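Local coordinates for PrgX (Enterococcus faecalis, PDB 2AWI), which serves as the receptor for the peptide sex pheromone cCF10 and probably binds DNA as a repressor in the regulation of conjugation, at residues Ser118-His122 with Tyr123-Val127; Ile226-Gly230 with Tyr231-Glu235. The protein carries 1 engineered substitution. All coordinates share one frame; numbering follows the deposited sequence.

Contact 1 (Ser118-His122 with Tyr123-Val127); sequences SIAHH and YNIEV
Y123 N reaches back to I119 O at 3.0 Å in an alpha-helical bond, and I125 N then closes on A120 O at 2.7 Å across one residue more. Between these bonds the chain changes course: Y123 is the first residue to leave helical geometry, and N124 takes a left-handed backbone conformation that swings I125 back alongside the last turn. The side chains follow this reversal. A120 CB lies 3.7 Å from I125 CB and 3.6 Å from V127 CG1, so one methyl packs against two loop residues, I125 and V127. The bond from I125 N and the apolar A120–I125 pair are the signature of a Schellman motif, here in incomplete form, because H121 O stays 3.8 Å from N124 N and the companion bond is missing. It ends helix 107-122 and turns the chain toward helix 128-142 within the helical TPR-like region of the receptor. F92, on helix 92-102, touches A120, I125 and V127, adding an aromatic to this aliphatic cluster. On the other flank, the neighbours H122 and Y123 form an edge-to-face pair, with ring planes at 60°. H122 CG stands anti to its backbone N (chi1 -170°), which carries the imidazole over the phenol; its CD2 lies 3.4 Å above the Y123 ring plane, displaced toward the rim beside CE1. I119 meets the same tyrosine through its CG2 branch, 4.0 Å from Y123 CD2. The hydroxyl of Y123 is hydrogen-bonded to the carbonyl O of F86, whose ring also meets those of H122 and Y123, linking the helix end to helix 74-87.

Contact 2 (Ile226-Gly230 with Tyr231-Glu235); sequences ISING and YYDLE
N229 reaches its side chain toward the first turn of the helix to accept from the backbone N of Y232, and the path from CB outward shows how. CB starts against the phenol, 3.7 Å from Y232 CD1. With CG anti to the backbone N (chi1 176°), the amide carbon comes to lie 3.7 Å above one face of the Y232 ring, offset toward the rim; amide and ring are stacked, their planes 23° apart. At the tip, OD1 accepts a hydrogen bond from Y232 N at 2.8 Å, the donor well tilted from the amide carbonyl plane, and Y231 N lies 2.7 Å from the same oxygen. This is an N-cap: N229 precedes helix 230-248 in the TPR-like region and supplies an acceptor for the amide of Y232, which has no carbonyl of an earlier helical turn to bond to. Its own backbone then begins the regular ladder, N229 O accepting from D233 N at 2.9 Å, and G230 O follows with L234 N at 3.1 Å. Just before the cap, I228 CG2 meets D233 CB at 4.1 Å. The polar ends of the first turn point to partners elsewhere: Y232 OH to T192 on helix 184-203, D233 OD1 to K221 in a salt bridge. D233 OD2 and Y231 OH form reciprocal hydrogen bonds with Y231 and D233 of the second subunit.

In the fold
Followed from the N terminus, the chain reaches contact 1 where helix 107-122 ends and a short loop leads to helix 128-142, close to helices 74-87 and 92-102. It then runs through four further helices, 150-159, 165-172, 184-203 and 207-220, before contact 2 closes the loop that leads into helix 230-248. The two therefore lie in series and neither nest nor cross: one terminates a helix, the other starts one. The centres of contact 1 and contact 2 are about 31 Å apart, on opposite sides of the chain's centre. Contact 1 ties a helix end to earlier helices of its own chain, whereas contact 2 joins helices 184-203 and 207-220 to the interface with the second subunit.

Contact 1 (Ser118-His122 with Tyr123-Val127)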
loop_
_atom_site.group_PDB
_atom_site.type_symbol
_atom_site.label_atom_id
_atom_site.label_comp_id
_atom_site.label_asym_id
_atom_site.label_seq_id
_atom_site.Cartn_x
_atom_site.Cartn_y
_atom_site.Cartn_z
ATOM N N SER A 118 -28.360 -2.240 -31.215
ATOM C CA SER A 118 -27.452 -1.630 -30.256
ATOM C C SER A 118 -27.118 -0.214 -30.711
ATOM O O SER A 118 -27.207 0.737 -29.936
ATOM C CB SER A 118 -26.174 -2.458 -30.158
ATOM O OG SER A 118 -25.303 -1.923 -29.180
ATOM N N ILE A 119 -26.731 -0.084 -31.977
ATOM C CA ILE A 119 -26.384 1.212 -32.556
ATOM C C ILE A 119 -27.530 2.205 -32.380
ATOM O O ILE A 119 -27.324 3.321 -31.907
ATOM C CB ILE A 119 -26.055 1.077 -34.067
ATOM C CG1 ILE A 119 -24.700 0.386 -34.251
ATOM C CG2 ILE A 119 -26.046 2.442 -34.722
ATOM C CD1 ILE A 119 -24.410 -0.015 -35.682
ATOM N N ALA A 120 -28.735 1.788 -32.762
ATOM C CA ALA A 120 -29.925 2.629 -32.657
ATOM C C ALA A 120 -30.188 3.081 -31.222
ATOM O O ALA A 120 -30.506 4.245 -30.982
ATOM C CB ALA A 120 -31.135 1.884 -33.200
ATOM N N HIS A 121 -30.068 2.163 -30.267
ATOM C CA HIS A 121 -30.289 2.504 -28.867
ATOM C C HIS A 121 -29.307 3.581 -28.433
ATOM O O HIS A 121 -29.600 4.388 -27.547
ATOM C CB HIS A 121 -30.103 1.277 -27.963
ATOM C CG HIS A 121 -31.306 0.389 -27.878
ATOM N ND1 HIS A 121 -31.439 -0.588 -26.913
ATOM C CD2 HIS A 121 -32.431 0.329 -28.631
ATOM C CE1 HIS A 121 -32.595 -1.209 -27.075
ATOM N NE2 HIS A 121 -33.215 -0.672 -28.111
ATOM N N HIS A 122 -28.139 3.587 -29.068
ATOM C CA HIS A 122 -27.084 4.540 -28.749
ATOM C C HIS A 122 -27.367 5.942 -29.281
ATOM O O HIS A 122 -27.466 6.898 -28.512
ATOM C CB HIS A 122 -25.752 4.030 -29.302
ATOM C CG HIS A 122 -24.563 4.802 -28.822
ATOM N ND1 HIS A 122 -24.280 4.974 -27.485
ATOM C CD2 HIS A 122 -23.580 5.439 -29.501
ATOM C CE1 HIS A 122 -23.174 5.685 -27.360
ATOM N NE2 HIS A 122 -22.729 5.979 -28.569
ATOM N N TYR A 123 -27.492 6.063 -30.598
ATOM C CA TYR A 123 -27.765 7.352 -31.222
ATOM C C TYR A 123 -29.257 7.665 -31.192
ATOM O O TYR A 123 -29.781 8.376 -32.052
ATOM C CB TYR A 123 -27.246 7.352 -32.658
ATOM C CG TYR A 123 -25.754 7.135 -32.737
ATOM C CD1 TYR A 123 -24.878 7.933 -32.002
ATOM C CD2 TYR A 123 -25.216 6.130 -33.537
ATOM C CE1 TYR A 123 -23.504 7.737 -32.056
ATOM C CE2 TYR A 123 -23.840 5.923 -33.600
ATOM C CZ TYR A 123 -22.991 6.732 -32.856
ATOM O OH TYR A 123 -21.630 6.537 -32.903
ATOM N N ASN A 124 -29.924 7.120 -30.181
ATOM C CA ASN A 124 -31.353 7.304 -29.969
ATOM C C ASN A 124 -32.193 7.234 -31.240
ATOM O O ASN A 124 -33.060 8.078 -31.470
ATOM C CB ASN A 124 -31.611 8.632 -29.254
ATOM C CG ASN A 124 -32.493 8.471 -28.032
ATOM O OD1 ASN A 124 -32.107 7.826 -27.056
ATOM N ND2 ASN A 124 -33.688 9.050 -28.081
ATOM N N ILE A 125 -31.934 6.227 -32.068
ATOM C CA ILE A 125 -32.701 6.055 -33.292
ATOM C C ILE A 125 -33.926 5.205 -32.956
ATOM O O ILE A 125 -33.869 4.337 -32.085
ATOM C CB ILE A 125 -31.867 5.360 -34.394
ATOM C CG1 ILE A 125 -30.634 6.211 -34.719
ATOM C CG2 ILE A 125 -32.710 5.168 -35.650
ATOM C CD1 ILE A 125 -29.820 5.718 -35.903
ATOM N N GLU A 126 -35.034 5.468 -33.640
ATOM C CA GLU A 126 -36.271 4.733 -33.403
ATOM C C GLU A 126 -36.319 3.401 -34.144
ATOM O O GLU A 126 -36.236 3.361 -35.372
ATOM C CB GLU A 126 -37.476 5.581 -33.821
ATOM C CG GLU A 126 -37.729 6.818 -32.969
ATOM C CD GLU A 126 -38.118 6.480 -31.539
ATOM O OE1 GLU A 126 -38.592 7.388 -30.821
ATOM O OE2 GLU A 126 -37.945 5.312 -31.129
ATOM N N VAL A 127 -36.454 2.315 -33.390
ATOM C CA VAL A 127 -36.545 0.973 -33.965
ATOM C C VAL A 127 -37.765 0.268 -33.380
ATOM O O VAL A 127 -37.642 -0.732 -32.675
ATOM C CB VAL A 127 -35.278 0.129 -33.669
ATOM C CG1 VAL A 127 -34.165 0.489 -34.656
ATOM C CG2 VAL A 127 -34.818 0.366 -32.230
#

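Contact 2 (Ile226-Gly230 with Tyr231-Glu235)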
loop_
_atom_site.group_PDB
_atom_site.type_symbol
_atom_site.label_atom_id
_atom_site.label_comp_id
_atom_site.label_asym_id
_atom_site.label_seq_id
_atom_site.Cartn_x
_atom_site.Cartn_y
_atom_site.Cartn_z
ATOM N N ILE A 226 -8.978 -25.907 -22.185
ATOM C CA ILE A 226 -9.707 -24.641 -22.227
ATOM C C ILE A 226 -8.721 -23.471 -22.239
ATOM O O ILE A 226 -7.639 -23.558 -21.667
ATOM C CB ILE A 226 -10.629 -24.475 -20.986
ATOM C CG1 ILE A 226 -11.567 -23.284 -21.178
ATOM C CG2 ILE A 226 -9.784 -24.253 -19.729
ATOM C CD1 ILE A 226 -12.573 -23.485 -22.266
ATOM N N SER A 227 -9.096 -22.380 -22.891
ATOM C CA SER A 227 -8.244 -21.198 -22.936
ATOM C C SER A 227 -8.914 -20.058 -22.189
ATOM O O SER A 227 -9.643 -19.260 -22.780
ATOM C CB SER A 227 -7.988 -20.761 -24.377
ATOM O OG SER A 227 -7.009 -21.576 -24.989
ATOM N N ILE A 228 -8.675 -19.983 -20.886
ATOM C CA ILE A 228 -9.262 -18.920 -20.084
ATOM C C ILE A 228 -8.602 -17.591 -20.470
ATOM O O ILE A 228 -7.385 -17.517 -20.626
ATOM C CB ILE A 228 -9.040 -19.174 -18.562
ATOM C CG1 ILE A 228 -9.607 -20.543 -18.162
ATOM C CG2 ILE A 228 -9.693 -18.062 -17.750
ATOM C CD1 ILE A 228 -11.143 -20.644 -18.304
ATOM N N ASN A 229 -9.411 -16.551 -20.626
ATOM C CA ASN A 229 -8.914 -15.230 -20.978
ATOM C C ASN A 229 -8.414 -14.562 -19.710
ATOM O O ASN A 229 -9.187 -14.323 -18.777
ATOM C CB ASN A 229 -10.041 -14.402 -21.598
ATOM C CG ASN A 229 -9.626 -12.974 -21.915
ATOM O OD1 ASN A 229 -9.241 -12.208 -21.030
ATOM N ND2 ASN A 229 -9.714 -12.609 -23.185
ATOM N N GLY A 230 -7.117 -14.266 -19.684
ATOM C CA GLY A 230 -6.507 -13.638 -18.528
ATOM C C GLY A 230 -7.167 -12.348 -18.072
ATOM O O GLY A 230 -7.315 -12.113 -16.870
ATOM N N TYR A 231 -7.553 -11.499 -19.017
ATOM C CA TYR A 231 -8.198 -10.240 -18.671
ATOM C C TYR A 231 -9.541 -10.500 -17.993
ATOM O O TYR A 231 -9.903 -9.828 -17.029
ATOM C CB TYR A 231 -8.410 -9.382 -19.926
ATOM C CG TYR A 231 -7.132 -8.977 -20.627
ATOM C CD1 TYR A 231 -6.134 -8.261 -19.960
ATOM C CD2 TYR A 231 -6.931 -9.281 -21.969
ATOM C CE1 TYR A 231 -4.977 -7.854 -20.621
ATOM C CE2 TYR A 231 -5.777 -8.882 -22.634
ATOM C CZ TYR A 231 -4.809 -8.171 -21.958
ATOM O OH TYR A 231 -3.677 -7.786 -22.635
ATOM N N TYR A 232 -10.279 -11.473 -18.514
ATOM C CA TYR A 232 -11.576 -11.842 -17.967
ATOM C C TYR A 232 -11.415 -12.456 -16.578
ATOM O O TYR A 232 -12.217 -12.209 -15.682
ATOM C CB TYR A 232 -12.268 -12.858 -18.887
ATOM C CG TYR A 232 -12.869 -12.290 -20.162
ATOM C CD1 TYR A 232 -13.473 -13.130 -21.093
ATOM C CD2 TYR A 232 -12.863 -10.920 -20.424
ATOM C CE1 TYR A 232 -14.065 -12.623 -22.256
ATOM C CE2 TYR A 232 -13.458 -10.401 -21.596
ATOM C CZ TYR A 232 -14.053 -11.264 -22.497
ATOM O OH TYR A 232 -14.650 -10.779 -23.633
ATOM N N ASP A 233 -10.376 -13.266 -16.408
ATOM C CA ASP A 233 -10.121 -13.918 -15.132
ATOM C C ASP A 233 -9.821 -12.875 -14.059
ATOM O O ASP A 233 -10.114 -13.065 -12.878
ATOM C CB ASP A 233 -8.940 -14.883 -15.284
ATOM C CG ASP A 233 -8.734 -15.756 -14.065
ATOM O OD1 ASP A 233 -9.718 -16.001 -13.336
ATOM O OD2 ASP A 233 -7.595 -16.215 -13.845
ATOM N N LEU A 234 -9.251 -11.761 -14.491
ATOM C CA LEU A 234 -8.883 -10.676 -13.600
ATOM C C LEU A 234 -10.117 -9.839 -13.259
ATOM O O LEU A 234 -10.360 -9.508 -12.098
ATOM C CB LEU A 234 -7.830 -9.812 -14.295
ATOM C CG LEU A 234 -6.824 -8.993 -13.498
ATOM C CD1 LEU A 234 -6.121 -9.882 -12.488
ATOM C CD2 LEU A 234 -5.814 -8.379 -14.474
ATOM N N GLU A 235 -10.895 -9.506 -14.281
ATOM C CA GLU A 235 -12.090 -8.697 -14.103
ATOM C C GLU A 235 -13.178 -9.440 -13.332
ATOM O O GLU A 235 -13.796 -8.883 -12.422
ATOM C CB GLU A 235 -12.619 -8.251 -15.465
ATOM C CG GLU A 235 -13.908 -7.457 -15.412
ATOM C CD GLU A 235 -14.185 -6.765 -16.725
ATOM O OE1 GLU A 235 -13.563 -7.166 -17.733
ATOM O OE2 GLU A 235 -15.021 -5.833 -16.753
#